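Long-range contacts in fucose-specific lectin (Aleuria aurantia, PDB 6GKE), which binds L-fucose specifically, with its strongest preference for alpha-1,6-linked core fucose on glycoproteins, through sites between the blades of a six-bladed beta-propeller: residues 231-236 / 256-261; 206-211 / 227-232; 32-37 / 52-57. The protein carries 1 engineered substitution. All coordinates share one frame; numbering follows the deposited sequence. Where two conformers were deposited one is given.

Contact 1. Residues 231-236 / 256-261; sequences KGREEL and RPTPSL
The carboxylate of Glu235 accepts the backbone N-H of Thr258 from above its plane: OE2 lies 3.0 Å from Thr258 N, and the donor stands 47° out of the carboxylate plane, although the N-H points at the oxygen almost straight (166°). The methyl CG2 of Thr258 packs 3.6 Å from the same OE2, the two side chains crossing at about a right angle. Glu235 curls back to this position through a bend at chi2 (-67°). A water lies within bonding distance of both Glu235 OE1 and Arg256 O, though it cannot serve every acceptor around it. The guanidinium of Arg233 has Thr258 OG1 obliquely beside it. The 231-236 segment carries a type II beta turn, Lys231 to Glu234, closed by Glu234 N to Lys231 O at 2.9 Å; it joins two strands of the fifth propeller blade, while 256-261 leads into the sixth. Ser260 OG accepts the N-H of Arg233 at the turn (2.9 Å). Thr258 CB sits 3.4 Å from Arg233 O. A second water accepts from Ser260 N and donates to Glu234 O, at 3.0 and 2.7 Å, linking the two backbones beside the direct bond.

Contact 2. Residues 206-211 / 227-232; sequences ASASAG and VYWQKG. With GOL (glycerol), chain H.
Two alanine methyls touch separate parts of the Trp229 indole: Ala206 CB approaches CH2 of its six-membered ring at 3.7 Å, and Ala208 CB comes to 3.6 Å from NE1 on the pyrrole part. Both approaches are oblique to the ring. In its plane, at the edge, a water accepts from Trp229 NE1 (2.9 Å) and donates to Ser207 O (2.8 Å), joining the two segments where no direct hydrogen bond does. Farther along, Lys231 stretches out fully, its CD 3.9 Å from Ser209 CB, and its NZ reaches a second water, which donates to Ala210 O.

A chi1 of 60° brings the indole to the alanine methyls of 206-208. The ring of Tyr237 also meets it, with planes about 5° apart. Gln183 bonds to Ser209 O and Gly211 N, fixing the loop that carries these residues from strand 199-207 of the fourth blade to the fifth. This is blade-to-blade packing in a beta-propeller, here with strand 224-230. A glycerol, probably from the crystallisation liquor, spans Gly211 O and Gly232 N. These two segments therefore meet through small apolar contacts and two water bridges, which satisfy Trp229 NE1 and Ser207 O at one end and link Lys231 NZ to Ala210 O at the other.

Contact 3. Residues 32-37 / 52-57; sequences GKIREA and NVIGEA. With FUC (alpha-L-fucopyranose), chain C; GOL (glycerol), chain D.
Strands 33-37 and 53-56 run antiparallel, their directions 153° apart, and a classic beta bulge places Ile54 and Gly55 together opposite Ile34, whose O accepts from Ile54 N at 2.8 Å and whose N donates to Gly55 O at 2.9 Å, with Glu36 N bonding to Asn52 O beyond the bulge.

On one face, Lys33 and Glu56 lie side by side and point the same way, ending in a salt bridge between NZ and OE2 at 3.0 Å whose hydrogen bond is weak. Val53 CG2 packs 3.8 Å from Lys33 CB, while the Arg35 guanidinium is held by Asp29 and Glu3. Across the sheet from these, Ile34 CG2 touches Ile54 CD1 at 3.8 Å.

Glu36 extends, chi1 -173° and chi2 -171°, into the fucose site between the first two blades. OE1 accepts from the sugar O3 and OE2 from O4, each at 2.7 Å, so the carboxylate spans two neighbouring hydroxyls. Arg24 and Trp97 also bond to the fucose, and Ile54 touches Trp97. A glycerol, probably from the crystallisation liquor, accepts from Asn52 ND2. Tyr26 and Gln38 supply further bonds, one to each carboxylate oxygen, which should restrict rotation of the group and favour its charged form as a two-hydroxyl acceptor.

In the fold
Along the chain, contact 3 comes first and closes before the other two begin. It lies within the first four-stranded antiparallel sheet, as part of the hairpin of strands 33-40 and 46-56. Contact 2 then joins the end of strand 199-207 to strand 224-230, and contact 1 starts in the loop where contact 2 finishes: they share Lys231 and Gly232, their centres are 11 Å apart, and Ser260 packs on Gln230. Contact 3 is remote, its centre 25 Å from contact 1 and 27 Å from contact 2, on the opposite side of the chain's centre from the latter. Of the three, contact 3 holds a fucose ligand, through Glu36, whereas contacts 1 and 2 are packing at successive junctions of the fifth blade with its neighbours.

Contact 1. Residues 231-236 / 256-261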
loop_
_atom_site.group_PDB
_atom_site.type_symbol
_atom_site.label_atom_id
_atom_site.label_comp_id
_atom_site.label_asym_id
_atom_site.label_seq_id
_atom_site.Cartn_x
_atom_site.Cartn_y
_atom_site.Cartn_z
ATOM N N LYS A 231 1.002 -7.823 -14.714
ATOM C CA LYS A 231 0.402 -6.585 -14.259
ATOM C C LYS A 231 -0.303 -6.877 -12.935
ATOM O O LYS A 231 -0.957 -7.910 -12.796
ATOM C CB LYS A 231 -0.595 -6.062 -15.295
ATOM C CG LYS A 231 -1.392 -4.851 -14.844
ATOM C CD LYS A 231 -2.226 -4.228 -15.928
ATOM C CE LYS A 231 -3.108 -3.123 -15.394
ATOM N NZ LYS A 231 -3.998 -2.587 -16.447
ATOM N N GLY A 232 -0.202 -5.960 -11.970
ATOM C CA GLY A 232 -0.812 -6.197 -10.679
ATOM C C GLY A 232 -2.301 -6.467 -10.826
ATOM O O GLY A 232 -2.998 -5.776 -11.572
ATOM N N ARG A 233 -2.771 -7.486 -10.100
ATOM C CA ARG A 233 -4.162 -7.973 -10.111
ATOM C C ARG A 233 -4.544 -8.526 -11.493
ATOM O O ARG A 233 -5.722 -8.570 -11.850
ATOM C CB ARG A 233 -5.156 -6.916 -9.618
ATOM C CG ARG A 233 -6.357 -7.549 -8.931
ATOM C CD ARG A 233 -7.387 -6.538 -8.487
ATOM N NE ARG A 233 -8.392 -7.126 -7.614
ATOM C CZ ARG A 233 -9.485 -7.759 -8.034
ATOM N NH1 ARG A 233 -9.693 -7.933 -9.328
ATOM N NH2 ARG A 233 -10.365 -8.218 -7.159
ATOM N N GLU A 234 -3.544 -9.004 -12.241
ATOM C CA GLU A 234 -3.751 -9.853 -13.414
ATOM C C GLU A 234 -2.901 -11.107 -13.204
ATOM O O GLU A 234 -2.024 -11.139 -12.345
ATOM C CB GLU A 234 -3.368 -9.142 -14.712
ATOM C CG GLU A 234 -4.122 -7.850 -14.949
ATOM C CD GLU A 234 -5.620 -7.990 -15.139
ATOM O OE1 GLU A 234 -6.306 -6.960 -15.035
ATOM O OE2 GLU A 234 -6.090 -9.117 -15.405
ATOM N N GLU A 235 -3.139 -12.150 -13.995
ATOM C CA GLU A 235 -2.385 -13.385 -13.815
ATOM C C GLU A 235 -0.960 -13.220 -14.356
ATOM O O GLU A 235 -0.693 -12.441 -15.275
ATOM C CB GLU A 235 -3.063 -14.569 -14.507
ATOM C CG GLU A 235 -4.496 -14.838 -14.072
ATOM C CD GLU A 235 -4.734 -15.306 -12.645
ATOM O OE1 GLU A 235 -3.768 -15.384 -11.849
ATOM O OE2 GLU A 235 -5.912 -15.586 -12.329
ATOM N N LEU A 236 -0.052 -13.994 -13.759
ATOM C CA LEU A 236 1.325 -14.145 -14.197
ATOM C C LEU A 236 1.369 -14.881 -15.542
ATOM O O LEU A 236 0.665 -15.876 -15.728
ATOM C CB LEU A 236 2.064 -14.947 -13.120
ATOM C CG LEU A 236 3.529 -15.275 -13.394
ATOM C CD1 LEU A 236 4.368 -14.013 -13.513
ATOM C CD2 LEU A 236 4.079 -16.179 -12.300
ATOM N N ARG A 256 -7.547 -19.165 -6.418
ATOM C CA ARG A 256 -6.947 -17.897 -5.999
ATOM C C ARG A 256 -6.686 -17.039 -7.231
ATOM O O ARG A 256 -5.536 -16.802 -7.605
ATOM C CB ARG A 256 -5.663 -18.150 -5.206
ATOM C CG ARG A 256 -5.914 -18.809 -3.858
ATOM C CD ARG A 256 -4.657 -18.957 -3.031
ATOM N NE ARG A 256 -4.047 -17.677 -2.706
ATOM C CZ ARG A 256 -2.917 -17.548 -2.028
ATOM N NH1 ARG A 256 -2.326 -18.624 -1.537
ATOM N NH2 ARG A 256 -2.379 -16.352 -1.853
ATOM N N PRO A 257 -7.749 -16.537 -7.899
ATOM C CA PRO A 257 -7.563 -15.737 -9.104
ATOM C C PRO A 257 -6.784 -14.449 -8.814
ATOM O O PRO A 257 -6.915 -13.857 -7.740
ATOM C CB PRO A 257 -8.988 -15.426 -9.582
ATOM C CG PRO A 257 -9.848 -15.607 -8.346
ATOM C CD PRO A 257 -9.166 -16.686 -7.531
ATOM N N THR A 258 -5.977 -14.055 -9.799
ATOM C CA THR A 258 -5.242 -12.786 -9.842
ATOM C C THR A 258 -4.816 -12.355 -8.440
ATOM O O THR A 258 -5.247 -11.316 -7.943
ATOM C CB THR A 258 -6.075 -11.698 -10.534
ATOM O OG1 THR A 258 -7.269 -11.439 -9.794
ATOM C CG2 THR A 258 -6.454 -12.066 -11.952
ATOM N N PRO A 259 -3.945 -13.136 -7.765
ATOM C CA PRO A 259 -3.705 -12.951 -6.336
ATOM C C PRO A 259 -2.870 -11.727 -5.927
ATOM O O PRO A 259 -2.795 -11.452 -4.736
ATOM C CB PRO A 259 -2.985 -14.252 -5.935
ATOM C CG PRO A 259 -2.286 -14.692 -7.197
ATOM C CD PRO A 259 -3.246 -14.314 -8.304
ATOM N N SER A 260 -2.253 -11.025 -6.884
ATOM C CA SER A 260 -1.467 -9.838 -6.561
ATOM C C SER A 260 -2.362 -8.600 -6.449
ATOM O O SER A 260 -3.449 -8.545 -7.005
ATOM C CB SER A 260 -0.384 -9.598 -7.576
ATOM O OG SER A 260 -0.920 -9.293 -8.859
ATOM N N LEU A 261 -1.858 -7.589 -5.739
ATOM C CA LEU A 261 -2.535 -6.303 -5.657
ATOM C C LEU A 261 -2.255 -5.464 -6.899
ATOM O O LEU A 261 -1.257 -5.650 -7.597
ATOM C CB LEU A 261 -2.084 -5.542 -4.409
ATOM C CG LEU A 261 -2.580 -6.088 -3.073
ATOM C CD1 LEU A 261 -1.807 -5.439 -1.939
ATOM C CD2 LEU A 261 -4.078 -5.867 -2.898
HETATM O O HOH W 1 -6.141 -7.251 -5.564
HETATM O O HOH W 2 -1.622 -11.763 -9.745
HETATM O O HOH W 3 -4.058 -17.414 -9.887
#

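Contact 2. Residues 206-211 / 227-232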
loop_
_atom_site.group_PDB
_atom_site.type_symbol
_atom_site.label_atom_id
_atom_site.label_comp_id
_atom_site.label_asym_id
_atom_site.label_seq_id
_atom_site.Cartn_x
_atom_site.Cartn_y
_atom_site.Cartn_z
ATOM N N ALA A 206 6.133 -10.720 -27.558
ATOM C CA ALA A 206 4.833 -11.107 -27.029
ATOM C C ALA A 206 4.046 -9.868 -26.616
ATOM O O ALA A 206 4.561 -9.005 -25.913
ATOM C CB ALA A 206 4.999 -12.020 -25.839
ATOM N N SER A 207 2.775 -9.811 -27.010
ATOM C CA SER A 207 1.863 -8.770 -26.545
ATOM C C SER A 207 1.635 -8.919 -25.037
ATOM O O SER A 207 1.468 -10.027 -24.535
ATOM C CB SER A 207 0.555 -8.824 -27.285
ATOM O OG SER A 207 0.734 -8.490 -28.650
ATOM N N ALA A 208 1.601 -7.790 -24.328
ATOM C CA ALA A 208 1.338 -7.778 -22.899
ATOM C C ALA A 208 0.616 -6.483 -22.532
ATOM O O ALA A 208 0.714 -5.481 -23.240
ATOM C CB ALA A 208 2.620 -7.916 -22.119
ATOM N N SER A 209 -0.100 -6.521 -21.407
ATOM C CA SER A 209 -0.715 -5.330 -20.845
ATOM C C SER A 209 0.332 -4.220 -20.713
ATOM O O SER A 209 1.468 -4.478 -20.342
ATOM C CB SER A 209 -1.326 -5.620 -19.494
ATOM O OG SER A 209 -2.352 -6.603 -19.580
ATOM N N ALA A 210 -0.063 -2.972 -20.965
ATOM C CA ALA A 210 0.845 -1.853 -20.774
ATOM C C ALA A 210 1.341 -1.824 -19.322
ATOM O O ALA A 210 0.545 -1.859 -18.390
ATOM C CB ALA A 210 0.159 -0.557 -21.130
ATOM N N GLY A 211 2.661 -1.736 -19.146
ATOM C CA GLY A 211 3.269 -1.510 -17.839
ATOM C C GLY A 211 3.496 -2.769 -17.013
ATOM O O GLY A 211 3.686 -2.661 -15.811
ATOM N N VAL A 227 10.755 -16.213 -19.446
ATOM C CA VAL A 227 10.456 -14.800 -19.299
ATOM C C VAL A 227 9.084 -14.705 -18.631
ATOM O O VAL A 227 8.125 -15.325 -19.094
ATOM C CB VAL A 227 10.475 -14.073 -20.656
ATOM C CG1 VAL A 227 10.192 -12.591 -20.508
ATOM C CG2 VAL A 227 11.790 -14.293 -21.385
ATOM N N TYR A 228 9.020 -13.931 -17.543
ATOM C CA TYR A 228 7.814 -13.744 -16.748
ATOM C C TYR A 228 7.335 -12.305 -16.886
ATOM O O TYR A 228 8.139 -11.376 -16.897
ATOM C CB TYR A 228 8.071 -14.047 -15.269
ATOM C CG TYR A 228 8.481 -15.474 -15.066
ATOM C CD1 TYR A 228 7.539 -16.487 -15.119
ATOM C CD2 TYR A 228 9.811 -15.826 -14.928
ATOM C CE1 TYR A 228 7.907 -17.819 -15.032
ATOM C CE2 TYR A 228 10.196 -17.151 -14.836
ATOM C CZ TYR A 228 9.245 -18.154 -14.899
ATOM O OH TYR A 228 9.636 -19.465 -14.862
ATOM N N TRP A 229 6.017 -12.123 -16.929
ATOM C CA TRP A 229 5.477 -10.782 -16.804
ATOM C C TRP A 229 4.133 -10.823 -16.090
ATOM O O TRP A 229 3.389 -11.793 -16.161
ATOM C CB TRP A 229 5.378 -10.051 -18.147
ATOM C CG TRP A 229 4.523 -10.686 -19.198
ATOM C CD1 TRP A 229 3.202 -10.472 -19.453
ATOM C CD2 TRP A 229 4.987 -11.590 -20.210
ATOM N NE1 TRP A 229 2.810 -11.200 -20.545
ATOM C CE2 TRP A 229 3.884 -11.893 -21.032
ATOM C CE3 TRP A 229 6.224 -12.179 -20.487
ATOM C CZ2 TRP A 229 3.995 -12.746 -22.128
ATOM C CZ3 TRP A 229 6.332 -13.023 -21.568
ATOM C CH2 TRP A 229 5.228 -13.305 -22.377
ATOM N N GLN A 230 3.837 -9.718 -15.400
ATOM C CA GLN A 230 2.611 -9.623 -14.641
ATOM C C GLN A 230 2.264 -8.154 -14.435
ATOM O O GLN A 230 3.101 -7.363 -13.982
ATOM C CB GLN A 230 2.772 -10.309 -13.285
ATOM C CG GLN A 230 1.494 -10.388 -12.461
ATOM C CD GLN A 230 1.783 -10.980 -11.104
ATOM O OE1 GLN A 230 1.839 -12.200 -10.944
ATOM N NE2 GLN A 230 2.018 -10.112 -10.133
ATOM N N LYS A 231 1.002 -7.823 -14.714
ATOM C CA LYS A 231 0.402 -6.585 -14.259
ATOM C C LYS A 231 -0.303 -6.877 -12.935
ATOM O O LYS A 231 -0.957 -7.910 -12.796
ATOM C CB LYS A 231 -0.595 -6.062 -15.295
ATOM C CG LYS A 231 -1.392 -4.851 -14.844
ATOM C CD LYS A 231 -2.226 -4.228 -15.928
ATOM C CE LYS A 231 -3.108 -3.123 -15.394
ATOM N NZ LYS A 231 -3.998 -2.587 -16.447
ATOM N N GLY A 232 -0.202 -5.960 -11.970
ATOM C CA GLY A 232 -0.812 -6.197 -10.679
ATOM C C GLY A 232 -2.301 -6.467 -10.826
ATOM O O GLY A 232 -2.998 -5.776 -11.572
HETATM C C1 GOL H . 2.733 -3.727 -12.730
HETATM O O1 GOL H . 1.728 -3.795 -11.708
HETATM C C2 GOL H . 3.864 -2.769 -12.354
HETATM O O2 GOL H . 4.844 -2.806 -13.400
HETATM C C3 GOL H . 3.393 -1.328 -12.144
HETATM O O3 GOL H . 2.702 -0.818 -13.292
HETATM O O HOH W 4 0.389 -11.249 -22.206
HETATM O O HOH W 5 -2.338 -1.683 -18.392
#

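Contact 3. Residues 32-37 / 52-57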
loop_
_atom_site.group_PDB
_atom_site.type_symbol
_atom_site.label_atom_id
_atom_site.label_comp_id
_atom_site.label_asym_id
_atom_site.label_seq_id
_atom_site.Cartn_x
_atom_site.Cartn_y
_atom_site.Cartn_z
ATOM N N GLY A 32 11.878 2.910 4.242
ATOM C CA GLY A 32 12.790 3.026 3.107
ATOM C C GLY A 32 13.998 2.100 3.177
ATOM O O GLY A 32 14.842 2.126 2.277
ATOM N N LYS A 33 14.104 1.283 4.231
ATOM C CA LYS A 33 15.211 0.340 4.312
ATOM C C LYS A 33 14.954 -0.839 3.374
ATOM O O LYS A 33 13.813 -1.206 3.121
ATOM C CB LYS A 33 15.403 -0.176 5.737
ATOM C CG LYS A 33 15.587 0.897 6.795
ATOM C CD LYS A 33 16.716 1.852 6.525
ATOM C CE LYS A 33 16.804 2.925 7.590
ATOM N NZ LYS A 33 17.578 4.103 7.140
ATOM N N ILE A 34 16.045 -1.434 2.886
ATOM C CA ILE A 34 15.989 -2.666 2.130
ATOM C C ILE A 34 16.223 -3.808 3.116
ATOM O O ILE A 34 17.254 -3.837 3.785
ATOM C CB ILE A 34 17.022 -2.704 0.987
ATOM C CG1 ILE A 34 16.929 -1.478 0.076
ATOM C CG2 ILE A 34 16.871 -3.995 0.199
ATOM C CD1 ILE A 34 18.102 -1.315 -0.863
ATOM N N ARG A 35 15.246 -4.714 3.195
ATOM C CA ARG A 35 15.319 -5.874 4.055
ATOM C C ARG A 35 15.537 -7.140 3.231
ATOM O O ARG A 35 15.221 -7.199 2.043
ATOM C CB ARG A 35 14.028 -6.030 4.857
ATOM C CG ARG A 35 13.777 -4.916 5.857
ATOM C CD ARG A 35 12.533 -5.209 6.662
ATOM N NE ARG A 35 12.238 -4.150 7.606
ATOM C CZ ARG A 35 11.294 -4.215 8.533
ATOM N NH1 ARG A 35 10.596 -5.331 8.686
ATOM N NH2 ARG A 35 11.055 -3.160 9.292
ATOM N N GLU A 36 16.067 -8.152 3.918
ATOM C CA GLU A 36 16.321 -9.465 3.362
ATOM C C GLU A 36 15.509 -10.514 4.125
ATOM O O GLU A 36 15.463 -10.486 5.359
ATOM C CB GLU A 36 17.804 -9.806 3.489
ATOM C CG GLU A 36 18.226 -11.090 2.791
ATOM C CD GLU A 36 19.652 -11.477 3.136
ATOM O OE1 GLU A 36 19.891 -11.779 4.321
ATOM O OE2 GLU A 36 20.530 -11.454 2.234
ATOM N N ALA A 37 14.927 -11.457 3.378
ATOM C CA ALA A 37 14.405 -12.718 3.924
ATOM C C ALA A 37 15.207 -13.860 3.297
ATOM O O ALA A 37 15.729 -13.723 2.178
ATOM C CB ALA A 37 12.923 -12.862 3.670
ATOM N N ASN A 52 16.868 -7.264 9.816
ATOM C CA ASN A 52 17.345 -7.839 8.557
ATOM C C ASN A 52 17.548 -6.751 7.498
ATOM O O ASN A 52 17.377 -7.007 6.310
ATOM C CB ASN A 52 16.374 -8.897 8.037
ATOM C CG ASN A 52 16.222 -10.050 9.002
ATOM O OD1 ASN A 52 15.194 -10.174 9.667
ATOM N ND2 ASN A 52 17.253 -10.876 9.099
ATOM N N VAL A 53 17.945 -5.553 7.931
ATOM C CA VAL A 53 18.206 -4.458 7.017
ATOM C C VAL A 53 19.604 -4.637 6.412
ATOM O O VAL A 53 20.574 -4.855 7.134
ATOM C CB VAL A 53 18.068 -3.108 7.735
ATOM C CG1 VAL A 53 18.604 -1.959 6.895
ATOM C CG2 VAL A 53 16.627 -2.860 8.144
ATOM N N ILE A 54 19.691 -4.517 5.081
ATOM C CA ILE A 54 20.956 -4.667 4.350
ATOM C C ILE A 54 21.394 -3.349 3.699
ATOM O O ILE A 54 22.531 -3.252 3.240
ATOM C CB ILE A 54 20.884 -5.820 3.324
ATOM C CG1 ILE A 54 19.936 -5.572 2.143
ATOM C CG2 ILE A 54 20.556 -7.119 4.045
ATOM C CD1 ILE A 54 20.518 -4.767 1.007
ATOM N N GLY A 55 20.496 -2.363 3.638
ATOM C CA GLY A 55 20.782 -1.096 3.006
ATOM C C GLY A 55 19.555 -0.216 3.057
ATOM O O GLY A 55 18.608 -0.501 3.790
ATOM N N GLU A 56 19.567 0.858 2.272
ATOM C CA GLU A 56 18.462 1.799 2.228
ATOM C C GLU A 56 18.472 2.469 0.860
ATOM O O GLU A 56 19.495 2.473 0.181
ATOM C CB GLU A 56 18.568 2.825 3.352
ATOM C CG GLU A 56 19.782 3.719 3.280
ATOM C CD GLU A 56 19.853 4.594 4.516
ATOM O OE1 GLU A 56 19.568 5.793 4.409
ATOM O OE2 GLU A 56 20.131 4.050 5.601
ATOM N N ALA A 57 17.328 3.033 0.486
ATOM C CA ALA A 57 17.172 3.621 -0.825
ATOM C C ALA A 57 16.025 4.625 -0.761
ATOM O O ALA A 57 15.287 4.667 0.224
ATOM C CB ALA A 57 16.915 2.541 -1.846
HETATM C C1 FUC C . 23.228 -15.164 5.613
HETATM C C2 FUC C . 22.470 -13.855 5.708
HETATM C C3 FUC C . 23.218 -12.744 4.975
HETATM C C4 FUC C . 23.549 -13.173 3.554
HETATM C C5 FUC C . 24.328 -14.483 3.597
HETATM C C6 FUC C . 24.676 -15.025 2.218
HETATM O O1 FUC C . 24.402 -15.032 6.403
HETATM O O2 FUC C . 22.328 -13.497 7.088
HETATM O O3 FUC C . 22.457 -11.532 5.009
HETATM O O4 FUC C . 22.363 -13.378 2.779
HETATM O O5 FUC C . 23.534 -15.470 4.259
HETATM C C1 GOL D . 21.352 -8.416 8.683
HETATM O O1 GOL D . 22.621 -7.999 9.197
HETATM C C2 GOL D . 21.577 -9.100 7.346
HETATM O O2 GOL D . 22.365 -10.288 7.548
HETATM C C3 GOL D . 20.238 -9.366 6.652
HETATM O O3 GOL D . 19.438 -10.335 7.323
#